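Local structure of zinc finger (CCCH type) motif-containing protein (Toxoplasma gondii, 7NJC) at residues K14-I19 with H55-F60; I18-R23 with S61-G66; G34-S39 with G85-V90. The protein probably reads N6-methyladenosine marks in mRNA through the YTH domain that makes up this chain, a piece of a longer zinc-finger protein. All coordinates share one frame; numbering follows the deposited sequence.

Contact 1. Residues K14-I19 with H55-F60; sequences KRFFII and HVLLLF. With TOE (2-[2-(2-methoxy-ethoxy)-ethoxy]-ethoxyl), chain C.
R15 bridges H55 and L57 in a parallel ladder of five backbone hydrogen bonds that joins K14-I19 to H55-F60. R15 N gives to H55 O at 3.0 Å, and R15 O takes L57 N almost straight, at 178°; F17 repeats the pattern between L57 O and L59 N, and I19 N closes it on L59 O. The NH and C=O of R15 and F17 are therefore satisfied by this neighbour, whereas F16 and I18 turn theirs to the other side, toward V135 and toward G132 and T133. The carbonyls of H55, L57 and L59 also receive CA-H...O contacts, from K14, F16 and I18. K14, with its chain extended beyond CG, carries NZ into the curl of a bound triethylene glycol monomethyl ether fragment, where four ether or terminal oxygens accept from it, the shortest bond being NZ to OC' at 2.8 Å. The H55 ring lies under the same molecule, OI' standing 3.9 Å above its plane over the centre; H55 ND1 is buried without a polar partner. R15 directs its guanidinium away to a salt bridge with E134. Beyond this polar end the packing is apolar: L57 CD2 sits off-centre over the F16 ring, 4.2 Å from its centroid, and I19 CG2 lies 3.6 Å from F60 CD2. The pair lies toward the 134-135 side of the mixed sheet of the YTH domain: helix 137-148 packs on F16 and L59, helix 40-52 on F17 and V56, while strand 67-74 flanks 55-60 and strand 134-135 flanks 14-19.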
loop_
_atom_site.group_PDB
_atom_site.type_symbol
_atom_site.label_atom_id
_atom_site.label_comp_id
_atom_site.label_asym_id
_atom_site.label_seq_id
_atom_site.Cartn_x
_atom_site.Cartn_y
_atom_site.Cartn_z
ATOM N N LYS A 14 15.036 2.782 0.228
ATOM C CA LYS A 14 13.587 2.869 0.088
ATOM C C LYS A 14 13.093 1.793 -0.862
ATOM O O LYS A 14 13.675 1.577 -1.932
ATOM C CB LYS A 14 13.105 4.222 -0.457
ATOM C CG LYS A 14 13.390 5.419 0.418
ATOM C CD LYS A 14 12.577 6.612 -0.062
ATOM C CE LYS A 14 12.989 7.876 0.661
ATOM N NZ LYS A 14 12.149 9.031 0.254
ATOM N N ARG A 15 11.994 1.142 -0.479
ATOM C CA ARG A 15 11.309 0.186 -1.336
ATOM C C ARG A 15 9.830 0.526 -1.351
ATOM O O ARG A 15 9.308 1.125 -0.404
ATOM C CB ARG A 15 11.538 -1.246 -0.863
ATOM C CG ARG A 15 12.974 -1.683 -1.140
ATOM C CD ARG A 15 13.295 -3.048 -0.553
ATOM N NE ARG A 15 12.552 -4.131 -1.189
ATOM C CZ ARG A 15 12.639 -5.397 -0.803
ATOM N NH1 ARG A 15 13.440 -5.723 0.205
ATOM N NH2 ARG A 15 11.924 -6.331 -1.416
ATOM N N PHE A 16 9.169 0.150 -2.440
ATOM C CA PHE A 16 7.815 0.611 -2.727
ATOM C C PHE A 16 6.964 -0.571 -3.155
ATOM O O PHE A 16 7.333 -1.293 -4.087
ATOM C CB PHE A 16 7.829 1.638 -3.874
ATOM C CG PHE A 16 8.711 2.840 -3.621
ATOM C CD1 PHE A 16 10.087 2.794 -3.861
ATOM C CD2 PHE A 16 8.156 4.026 -3.164
ATOM C CE1 PHE A 16 10.883 3.905 -3.637
ATOM C CE2 PHE A 16 8.947 5.135 -2.934
ATOM C CZ PHE A 16 10.310 5.082 -3.173
ATOM N N PHE A 17 5.807 -0.744 -2.505
ATOM C CA PHE A 17 4.905 -1.852 -2.788
ATOM C C PHE A 17 3.502 -1.333 -3.037
ATOM O O PHE A 17 3.034 -0.424 -2.345
ATOM C CB PHE A 17 4.860 -2.829 -1.622
ATOM C CG PHE A 17 6.186 -3.471 -1.331
ATOM C CD1 PHE A 17 7.110 -2.839 -0.502
ATOM C CD2 PHE A 17 6.521 -4.689 -1.908
ATOM C CE1 PHE A 17 8.352 -3.424 -0.237
ATOM C CE2 PHE A 17 7.745 -5.281 -1.646
ATOM C CZ PHE A 17 8.666 -4.640 -0.815
ATOM N N ILE A 18 2.826 -1.929 -4.006
ATOM C CA ILE A 18 1.427 -1.628 -4.261
ATOM C C ILE A 18 0.585 -2.501 -3.347
ATOM O O ILE A 18 0.826 -3.711 -3.225
ATOM C CB ILE A 18 1.081 -1.854 -5.738
ATOM C CG1 ILE A 18 1.838 -0.824 -6.586
ATOM C CG2 ILE A 18 -0.419 -1.706 -5.961
ATOM C CD1 ILE A 18 1.753 -1.057 -8.051
ATOM N N ILE A 19 -0.367 -1.873 -2.661
ATOM C CA ILE A 19 -1.305 -2.545 -1.772
ATOM C C ILE A 19 -2.681 -2.457 -2.412
ATOM O O ILE A 19 -3.116 -1.365 -2.804
ATOM C CB ILE A 19 -1.311 -1.884 -0.382
ATOM C CG1 ILE A 19 0.036 -2.101 0.322
ATOM C CG2 ILE A 19 -2.528 -2.361 0.444
ATOM C CD1 ILE A 19 0.390 -3.570 0.601
ATOM N N HIS A 55 13.062 2.613 4.619
ATOM C CA HIS A 55 11.679 3.053 4.450
ATOM C C HIS A 55 10.963 2.099 3.513
ATOM O O HIS A 55 11.374 1.948 2.358
ATOM C CB HIS A 55 11.626 4.462 3.844
ATOM C CG HIS A 55 12.270 5.506 4.700
ATOM N ND1 HIS A 55 13.506 6.049 4.419
ATOM C CD2 HIS A 55 11.861 6.080 5.855
ATOM C CE1 HIS A 55 13.821 6.929 5.354
ATOM N NE2 HIS A 55 12.841 6.962 6.238
ATOM N N VAL A 56 9.871 1.500 3.986
ATOM C CA VAL A 56 8.992 0.688 3.151
ATOM C C VAL A 56 7.739 1.515 2.897
ATOM O O VAL A 56 6.995 1.830 3.833
ATOM C CB VAL A 56 8.666 -0.663 3.803
ATOM C CG1 VAL A 56 7.655 -1.431 2.953
ATOM C CG2 VAL A 56 9.944 -1.481 3.968
ATOM N N LEU A 57 7.521 1.892 1.642
ATOM C CA LEU A 57 6.374 2.706 1.263
ATOM C C LEU A 57 5.291 1.823 0.654
ATOM O O LEU A 57 5.576 0.922 -0.147
ATOM C CB LEU A 57 6.766 3.797 0.260
ATOM C CG LEU A 57 7.627 4.953 0.769
ATOM C CD1 LEU A 57 7.166 5.411 2.148
ATOM C CD2 LEU A 57 9.102 4.562 0.763
ATOM N N LEU A 58 4.049 2.100 1.030
ATOM C CA LEU A 58 2.894 1.323 0.608
ATOM C C LEU A 58 1.992 2.243 -0.193
ATOM O O LEU A 58 1.613 3.309 0.294
ATOM C CB LEU A 58 2.141 0.780 1.826
ATOM C CG LEU A 58 2.993 -0.058 2.792
ATOM C CD1 LEU A 58 2.166 -0.482 3.985
ATOM C CD2 LEU A 58 3.596 -1.266 2.087
ATOM N N LEU A 59 1.663 1.837 -1.416
ATOM C CA LEU A 59 0.913 2.675 -2.346
ATOM C C LEU A 59 -0.445 2.018 -2.502
ATOM O O LEU A 59 -0.541 0.943 -3.098
ATOM C CB LEU A 59 1.641 2.764 -3.685
ATOM C CG LEU A 59 2.867 3.687 -3.724
ATOM C CD1 LEU A 59 4.027 3.195 -2.875
ATOM C CD2 LEU A 59 3.296 3.835 -5.175
ATOM N N PHE A 60 -1.486 2.666 -1.971
ATOM C CA PHE A 60 -2.781 2.021 -1.771
ATOM C C PHE A 60 -3.694 2.228 -2.968
ATOM O O PHE A 60 -3.900 3.363 -3.405
ATOM C CB PHE A 60 -3.474 2.592 -0.532
ATOM C CG PHE A 60 -2.828 2.201 0.750
ATOM C CD1 PHE A 60 -1.843 2.992 1.305
ATOM C CD2 PHE A 60 -3.223 1.051 1.411
ATOM C CE1 PHE A 60 -1.245 2.636 2.498
ATOM C CE2 PHE A 60 -2.627 0.686 2.605
ATOM C CZ PHE A 60 -1.641 1.480 3.155
HETATM O "O2'" TOE C . 11.703 9.693 -2.895
HETATM C "CA'" TOE C . 10.554 10.492 -2.812
HETATM C "CB'" TOE C . 9.396 9.643 -2.296
HETATM O "OC'" TOE C . 9.605 9.366 -0.938
HETATM C "CD'" TOE C . 8.512 8.763 -0.304
HETATM C "CE'" TOE C . 8.461 9.177 1.166
HETATM O "OF'" TOE C . 9.577 8.668 1.835
HETATM C "CG'" TOE C . 9.428 8.606 3.226
HETATM C "CH'" TOE C . 10.407 9.567 3.900
HETATM O "OI'" TOE C . 11.672 9.454 3.319
HETATM C "CK'" TOE C . 12.628 10.313 3.876
#

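Contact 2. Residues I18-R23 with S61-G66; sequences IIKSNR and SANESG. With 6MD (N-methyladenosine), chain D; nucleotides of chain B.
The RNA-binding site of the YTH domain begins at the C-terminal ends of two parallel strands, where their pairing loosens, and here K20 and N63 meet both each other and the bound nucleotides. S61 N still bonds to I19 O at 2.8 Å, and N63 N reaches S21 O nearly straight; the link between them, S21 N to S61 O, is weak. K20 bends at chi2 and chi3 (-63° and -64°), folding its chain over the S61 carbonyl and setting NZ 2.8 Å from S61 OG. That hydroxyl is also tied to G67 O, making S61 a second-shell support for the lysine, whose NZ donates to the phosphate oxygen OP1 of the adenosine nucleotide 5 of chain B at 3.0 Å and weakly to O3' of the preceding cytidine of chain B. A type II turn from A62 to S65 shapes the second segment: A62 O accepts from both S65 N and S65 OG, and E64 N points at the same OP1, 2.9 Å away. Backbone NH and lysine thus grip one phosphate oxygen together. The N63 carboxamide crosses the K20 side chain obliquely, its OD1 3.4 Å from K20 CE and weakly bonded to O2' of the N-methyladenosine. On the base, N22 N reads the N3 edge, donating over 3.1 Å at 170°, while S21 OG donates forward to R23 O and packs against C2 of the purine.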
loop_
_atom_site.group_PDB
_atom_site.type_symbol
_atom_site.label_atom_id
_atom_site.label_comp_id
_atom_site.label_asym_id
_atom_site.label_seq_id
_atom_site.Cartn_x
_atom_site.Cartn_y
_atom_site.Cartn_z
ATOM N N ILE A 18 2.826 -1.929 -4.006
ATOM C CA ILE A 18 1.427 -1.628 -4.261
ATOM C C ILE A 18 0.585 -2.501 -3.347
ATOM O O ILE A 18 0.826 -3.711 -3.225
ATOM C CB ILE A 18 1.081 -1.854 -5.738
ATOM C CG1 ILE A 18 1.838 -0.824 -6.586
ATOM C CG2 ILE A 18 -0.419 -1.706 -5.961
ATOM C CD1 ILE A 18 1.753 -1.057 -8.051
ATOM N N ILE A 19 -0.367 -1.873 -2.661
ATOM C CA ILE A 19 -1.305 -2.545 -1.772
ATOM C C ILE A 19 -2.681 -2.457 -2.412
ATOM O O ILE A 19 -3.116 -1.365 -2.804
ATOM C CB ILE A 19 -1.311 -1.884 -0.382
ATOM C CG1 ILE A 19 0.036 -2.101 0.322
ATOM C CG2 ILE A 19 -2.528 -2.361 0.444
ATOM C CD1 ILE A 19 0.390 -3.570 0.601
ATOM N N LYS A 20 -3.361 -3.597 -2.528
ATOM C CA LYS A 20 -4.720 -3.643 -3.049
ATOM C C LYS A 20 -5.679 -3.998 -1.921
ATOM O O LYS A 20 -5.342 -4.781 -1.029
ATOM C CB LYS A 20 -4.847 -4.683 -4.170
ATOM C CG LYS A 20 -3.935 -4.442 -5.375
ATOM C CD LYS A 20 -4.226 -3.147 -6.120
ATOM C CE LYS A 20 -5.618 -3.157 -6.738
ATOM N NZ LYS A 20 -5.772 -2.084 -7.769
ATOM N N SER A 21 -6.871 -3.409 -1.955
ATOM C CA SER A 21 -7.909 -3.721 -0.981
ATOM C C SER A 21 -9.181 -4.051 -1.733
ATOM O O SER A 21 -9.572 -3.308 -2.633
ATOM C CB SER A 21 -8.183 -2.528 -0.064
ATOM O OG SER A 21 -9.194 -2.868 0.877
ATOM N N ASN A 22 -9.840 -5.149 -1.362
ATOM C CA ASN A 22 -11.097 -5.465 -2.031
ATOM C C ASN A 22 -12.298 -4.728 -1.443
ATOM O O ASN A 22 -13.405 -4.861 -1.972
ATOM C CB ASN A 22 -11.332 -6.981 -2.110
ATOM C CG ASN A 22 -11.233 -7.668 -0.762
ATOM O OD1 ASN A 22 -11.564 -7.092 0.279
ATOM N ND2 ASN A 22 -10.776 -8.922 -0.773
ATOM N N ARG A 23 -12.113 -3.940 -0.387
ATOM C CA ARG A 23 -13.213 -3.227 0.250
ATOM C C ARG A 23 -12.733 -1.842 0.654
ATOM O O ARG A 23 -11.706 -1.713 1.320
ATOM C CB ARG A 23 -13.716 -3.992 1.486
ATOM C CG ARG A 23 -14.239 -5.395 1.154
ATOM C CD ARG A 23 -14.660 -6.168 2.379
ATOM N NE ARG A 23 -15.754 -5.495 3.060
ATOM C CZ ARG A 23 -16.591 -6.091 3.899
ATOM N NH1 ARG A 23 -16.468 -7.390 4.171
ATOM N NH2 ARG A 23 -17.548 -5.384 4.468
ATOM N N SER A 61 -4.281 1.134 -3.454
ATOM C CA SER A 61 -5.206 1.155 -4.587
ATOM C C SER A 61 -6.328 0.156 -4.331
ATOM O O SER A 61 -6.103 -1.061 -4.393
ATOM C CB SER A 61 -4.468 0.798 -5.874
ATOM O OG SER A 61 -5.380 0.598 -6.944
ATOM N N ALA A 62 -7.537 0.657 -4.081
ATOM C CA ALA A 62 -8.682 -0.228 -3.912
ATOM C C ALA A 62 -9.028 -0.912 -5.230
ATOM O O ALA A 62 -8.925 -0.315 -6.309
ATOM C CB ALA A 62 -9.892 0.557 -3.408
ATOM N N ASN A 63 -9.441 -2.178 -5.137
ATOM C CA ASN A 63 -9.829 -2.929 -6.328
ATOM C C ASN A 63 -10.921 -2.176 -7.077
ATOM O O ASN A 63 -11.880 -1.686 -6.474
ATOM C CB ASN A 63 -10.370 -4.306 -5.928
ATOM C CG ASN A 63 -9.287 -5.283 -5.465
ATOM O OD1 ASN A 63 -8.137 -4.916 -5.244
ATOM N ND2 ASN A 63 -9.671 -6.550 -5.309
ATOM N N GLU A 64 -10.773 -2.084 -8.397
ATOM C CA GLU A 64 -11.750 -1.460 -9.287
ATOM C C GLU A 64 -11.934 0.033 -9.045
ATOM O O GLU A 64 -12.904 0.618 -9.546
ATOM C CB GLU A 64 -13.098 -2.188 -9.290
ATOM C CG GLU A 64 -13.000 -3.645 -9.705
ATOM C CD GLU A 64 -12.651 -3.826 -11.179
ATOM O OE1 GLU A 64 -12.662 -2.829 -11.932
ATOM O OE2 GLU A 64 -12.372 -4.973 -11.586
ATOM N N SER A 65 -11.024 0.671 -8.303
ATOM C CA SER A 65 -11.077 2.115 -8.110
ATOM C C SER A 65 -10.447 2.891 -9.259
ATOM O O SER A 65 -10.696 4.096 -9.385
ATOM C CB SER A 65 -10.356 2.498 -6.817
ATOM O OG SER A 65 -8.959 2.281 -6.950
ATOM N N GLY A 66 -9.629 2.239 -10.083
ATOM C CA GLY A 66 -8.983 2.904 -11.197
ATOM C C GLY A 66 -7.733 3.692 -10.870
ATOM O O GLY A 66 -7.227 4.401 -11.747
HETATM O "O5'" 6MD D . -7.054 -12.326 -2.449
HETATM C "C5'" 6MD D . -6.217 -11.235 -2.839
HETATM C "C4'" 6MD D . -6.928 -9.919 -2.637
HETATM O "O4'" 6MD D . -6.970 -9.587 -1.237
HETATM C "C3'" 6MD D . -6.349 -8.704 -3.270
HETATM O "O3'" 6MD D . -6.379 -8.571 -4.649
HETATM C "C2'" 6MD D . -6.834 -7.585 -2.447
HETATM O "O2'" 6MD D . -7.512 -6.493 -2.963
HETATM C "C1'" 6MD D . -7.220 -8.198 -1.118
HETATM N N9 6MD D . -6.576 -7.729 0.111
HETATM C C8 6MD D . -5.402 -7.995 0.491
HETATM N N7 6MD D . -5.267 -7.465 1.745
HETATM C C5 6MD D . -6.481 -6.895 2.078
HETATM C C6 6MD D . -7.039 -6.182 3.200
HETATM N N6 6MD D . -6.237 -5.893 4.417
HETATM N N1 6MD D . -8.302 -5.770 3.166
HETATM C C2 6MD D . -9.078 -6.006 2.079
HETATM N N3 6MD D . -8.587 -6.661 1.006
HETATM C C4 6MD D . -7.316 -7.123 0.971
HETATM C CZ 6MD D . -6.906 -5.341 5.547
ATOM P P A B 5 -8.230 -4.117 -9.872
ATOM O OP1 A B 5 -8.148 -2.708 -9.411
ATOM O OP2 A B 5 -9.278 -5.020 -9.320
ATOM O "O5'" A B 5 -8.389 -4.182 -11.461
ATOM C "C5'" A B 5 -7.480 -3.535 -12.350
ATOM C "C4'" A B 5 -7.701 -3.975 -13.784
ATOM O "O4'" A B 5 -7.615 -5.426 -13.852
ATOM C "C3'" A B 5 -9.056 -3.607 -14.385
ATOM O "O3'" A B 5 -8.916 -3.411 -15.796
ATOM C "C2'" A B 5 -9.884 -4.861 -14.122
ATOM O "O2'" A B 5 -10.993 -5.025 -14.979
ATOM C "C1'" A B 5 -8.844 -5.965 -14.314
ATOM N N9 A B 5 -9.116 -7.179 -13.535
ATOM C C8 A B 5 -9.317 -7.243 -12.177
ATOM N N7 A B 5 -9.532 -8.453 -11.718
ATOM C C5 A B 5 -9.467 -9.249 -12.852
ATOM C C6 A B 5 -9.613 -10.637 -13.030
ATOM N N6 A B 5 -9.864 -11.488 -12.030
ATOM N N1 A B 5 -9.492 -11.124 -14.284
ATOM C C2 A B 5 -9.240 -10.265 -15.284
ATOM N N3 A B 5 -9.083 -8.942 -15.241
ATOM C C4 A B 5 -9.207 -8.485 -13.980
ATOM P P C B 4 -5.378 -8.929 -5.778
ATOM O OP1 C B 4 -6.076 -9.916 -6.657
ATOM O OP2 C B 4 -4.029 -9.171 -5.214
ATOM O "O5'" C B 4 -5.292 -7.527 -6.515
ATOM C "C5'" C B 4 -6.282 -7.116 -7.435
ATOM C "C4'" C B 4 -5.637 -6.698 -8.725
ATOM O "O4'" C B 4 -4.975 -7.831 -9.327
ATOM C "C3'" C B 4 -6.576 -6.178 -9.794
ATOM O "O3'" C B 4 -6.803 -4.791 -9.589
ATOM C "C2'" C B 4 -5.824 -6.479 -11.088
ATOM O "O2'" C B 4 -4.872 -5.457 -11.329
ATOM C "C1'" C B 4 -5.049 -7.751 -10.726
ATOM N N1 C B 4 -5.641 -9.016 -11.217
ATOM C C2 C B 4 -5.644 -9.315 -12.583
ATOM O O2 C B 4 -5.200 -8.481 -13.395
ATOM N N3 C B 4 -6.157 -10.504 -12.984
ATOM C C4 C B 4 -6.622 -11.383 -12.090
ATOM N N4 C B 4 -7.115 -12.538 -12.547
ATOM C C5 C B 4 -6.607 -11.114 -10.693
ATOM C C6 C B 4 -6.100 -9.935 -10.308
#

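Contact 3. Residues G34-S39 with G85-V90; sequences GVWATS and GIWGPV. With 6MD (N-methyladenosine), chain D.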
loop_
_atom_site.group_PDB
_atom_site.type_symbol
_atom_site.label_atom_id
_atom_site.label_comp_id
_atom_site.label_asym_id
_atom_site.label_seq_id
_atom_site.Cartn_x
_atom_site.Cartn_y
_atom_site.Cartn_z
ATOM N N GLY A 34 -4.427 3.936 11.491
ATOM C CA GLY A 34 -3.017 3.774 11.193
ATOM C C GLY A 34 -2.556 2.330 11.216
ATOM O O GLY A 34 -1.546 1.995 11.844
ATOM N N VAL A 35 -3.270 1.470 10.490
ATOM C CA VAL A 35 -3.068 0.029 10.586
ATOM C C VAL A 35 -3.342 -0.599 9.228
ATOM O O VAL A 35 -4.166 -0.109 8.448
ATOM C CB VAL A 35 -3.975 -0.564 11.695
ATOM C CG1 VAL A 35 -5.449 -0.360 11.367
ATOM C CG2 VAL A 35 -3.664 -2.041 11.937
ATOM N N TRP A 36 -2.627 -1.691 8.943
ATOM C CA TRP A 36 -2.905 -2.502 7.765
ATOM C C TRP A 36 -2.603 -3.959 8.095
ATOM O O TRP A 36 -2.008 -4.274 9.131
ATOM C CB TRP A 36 -2.118 -2.010 6.532
ATOM C CG TRP A 36 -2.623 -2.610 5.266
ATOM C CD1 TRP A 36 -1.968 -3.487 4.442
ATOM C CD2 TRP A 36 -3.920 -2.412 4.694
ATOM N NE1 TRP A 36 -2.777 -3.839 3.380
ATOM C CE2 TRP A 36 -3.977 -3.185 3.506
ATOM C CE3 TRP A 36 -5.033 -1.639 5.057
ATOM C CZ2 TRP A 36 -5.111 -3.223 2.691
ATOM C CZ3 TRP A 36 -6.152 -1.675 4.252
ATOM C CH2 TRP A 36 -6.185 -2.457 3.076
ATOM N N ALA A 37 -3.071 -4.854 7.231
ATOM C CA ALA A 37 -2.678 -6.254 7.249
ATOM C C ALA A 37 -2.817 -6.774 5.830
ATOM O O ALA A 37 -3.623 -6.265 5.053
ATOM C CB ALA A 37 -3.560 -7.106 8.177
ATOM N N THR A 38 -2.025 -7.786 5.496
ATOM C CA THR A 38 -2.029 -8.336 4.152
ATOM C C THR A 38 -2.071 -9.856 4.242
ATOM O O THR A 38 -2.119 -10.427 5.335
ATOM C CB THR A 38 -0.849 -7.773 3.342
ATOM O OG1 THR A 38 -0.956 -8.175 1.973
ATOM C CG2 THR A 38 0.490 -8.220 3.925
ATOM N N SER A 39 -2.093 -10.515 3.084
ATOM C CA SER A 39 -2.054 -11.971 3.044
ATOM C C SER A 39 -0.816 -12.482 3.778
ATOM O O SER A 39 0.185 -11.777 3.935
ATOM C CB SER A 39 -2.006 -12.460 1.598
ATOM O OG SER A 39 -0.796 -12.053 0.978
ATOM N N GLY A 85 -8.463 -8.282 15.225
ATOM C CA GLY A 85 -9.770 -8.507 14.631
ATOM C C GLY A 85 -10.455 -7.280 14.074
ATOM O O GLY A 85 -11.647 -7.354 13.746
ATOM N N ILE A 86 -9.734 -6.167 13.922
ATOM C CA ILE A 86 -10.351 -4.902 13.528
ATOM C C ILE A 86 -11.044 -4.995 12.166
ATOM O O ILE A 86 -12.022 -4.281 11.913
ATOM C CB ILE A 86 -9.303 -3.771 13.578
ATOM C CG1 ILE A 86 -9.984 -2.406 13.501
ATOM C CG2 ILE A 86 -8.264 -3.936 12.452
ATOM C CD1 ILE A 86 -9.035 -1.252 13.738
ATOM N N TRP A 87 -10.570 -5.876 11.279
ATOM C CA TRP A 87 -11.145 -5.996 9.940
ATOM C C TRP A 87 -12.388 -6.870 9.901
ATOM O O TRP A 87 -13.023 -6.960 8.845
ATOM C CB TRP A 87 -10.134 -6.607 8.969
ATOM C CG TRP A 87 -8.768 -6.041 9.112
ATOM C CD1 TRP A 87 -7.688 -6.660 9.655
ATOM C CD2 TRP A 87 -8.341 -4.725 8.749
ATOM N NE1 TRP A 87 -6.604 -5.821 9.640
ATOM C CE2 TRP A 87 -6.978 -4.620 9.098
ATOM C CE3 TRP A 87 -8.974 -3.624 8.163
ATOM C CZ2 TRP A 87 -6.234 -3.464 8.870
ATOM C CZ3 TRP A 87 -8.231 -2.473 7.939
ATOM C CH2 TRP A 87 -6.874 -2.405 8.299
ATOM N N GLY A 88 -12.741 -7.521 11.006
ATOM C CA GLY A 88 -13.785 -8.514 10.984
ATOM C C GLY A 88 -13.219 -9.884 10.674
ATOM O O GLY A 88 -12.009 -10.116 10.776
ATOM N N PRO A 89 -14.085 -10.814 10.272
ATOM C CA PRO A 89 -13.641 -12.201 10.058
ATOM C C PRO A 89 -12.523 -12.373 9.038
ATOM O O PRO A 89 -11.801 -13.375 9.117
ATOM C CB PRO A 89 -14.925 -12.912 9.614
ATOM C CG PRO A 89 -16.016 -12.110 10.260
ATOM C CD PRO A 89 -15.550 -10.683 10.191
ATOM N N VAL A 90 -12.339 -11.440 8.096
ATOM C CA VAL A 90 -11.220 -11.560 7.162
ATOM C C VAL A 90 -9.876 -11.586 7.886
ATOM O O VAL A 90 -8.886 -12.086 7.339
ATOM C CB VAL A 90 -11.280 -10.487 6.050
ATOM C CG1 VAL A 90 -10.982 -9.116 6.610
ATOM C CG2 VAL A 90 -10.313 -10.827 4.920
HETATM O "O5'" 6MD D . -7.054 -12.326 -2.449
HETATM C "C5'" 6MD D . -6.217 -11.235 -2.839
HETATM C "C4'" 6MD D . -6.928 -9.919 -2.637
HETATM O "O4'" 6MD D . -6.970 -9.587 -1.237
HETATM C "C3'" 6MD D . -6.349 -8.704 -3.270
HETATM O "O3'" 6MD D . -6.379 -8.571 -4.649
HETATM C "C2'" 6MD D . -6.834 -7.585 -2.447
HETATM O "O2'" 6MD D . -7.512 -6.493 -2.963
HETATM C "C1'" 6MD D . -7.220 -8.198 -1.118
HETATM N N9 6MD D . -6.576 -7.729 0.111
HETATM C C8 6MD D . -5.402 -7.995 0.491
HETATM N N7 6MD D . -5.267 -7.465 1.745
HETATM C C5 6MD D . -6.481 -6.895 2.078
HETATM C C6 6MD D . -7.039 -6.182 3.200
HETATM N N6 6MD D . -6.237 -5.893 4.417
HETATM N N1 6MD D . -8.302 -5.770 3.166
HETATM C C2 6MD D . -9.078 -6.006 2.079
HETATM N N3 6MD D . -8.587 -6.661 1.006
HETATM C C4 6MD D . -7.316 -7.123 0.971
HETATM C CZ 6MD D . -6.906 -5.341 5.547
#
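W36 holds CG anti to its own backbone N (chi1 -166°), which swings an indole that starts away from 85-90 round to meet W87; W87, with CG beside its backbone N (chi1 -44°), sends its ring inward to A37 and V35. The two indoles meet obliquely, planes at 72° and six-membered rings 5.4 Å apart at the centroids, and touch through W36 CE3 and W87 CH2 at 3.8 Å. The far rim of W87 reaches the strand backbone: V35 O lies at its edge in the ring plane, 3.6 Å from CH2, and CZ2 packs on W36 CA. A37 CB approaches W87 NE1, whose N-H is taken by N97 OD1, fixing the ring's rotation, and I86 CG2 covers the face of W87 turned from the ligand. Together the tryptophans form two walls of the aromatic cage by which YTH domains recognise N6-methyladenosine. The methyl carbon CZ stands 3.5 Å above the centre of the W87 ring, and N6 lies over W36 toward its rim, 3.4 Å above the plane. A37 O accepts from N6 at 2.7 Å, reading the single remaining N-H of the methylated amine while the methyl is left to the aromatic faces. One residue before W36, V35 CG1 packs beside W87 CH2 and touches I86 CD1, joining the outermost strand 35-36 to the loop before strand 98-109. Within that loop G85 to G88 make a type I turn, G88 N bonded to G85 O, from which I86 and W87 both project toward the strand.

Overall arrangement
From the N terminus, strand 14-21 comes first and enters two contacts in succession. Contact 1 and contact 2 both pair it with strand 53-62 and its continuation, closing a loop that holds helix 24-33, strand 35-36 and helix 40-52; contact 2 takes over where contact 1 ends, sharing I18 and I19, its centre about 14 Å away. Contact 3 starts within that loop, at 34-39, and ends beyond it at 85-90, so it crosses both. W36 joins all three: its NE1 packs on I19 CG2 and its ring on F60 and S21. The paired strands 14-21 and 53-62, their RNA-facing end and the cage loop are thereby tied together, with contacts 2 and 3 meeting on one N-methyladenosine.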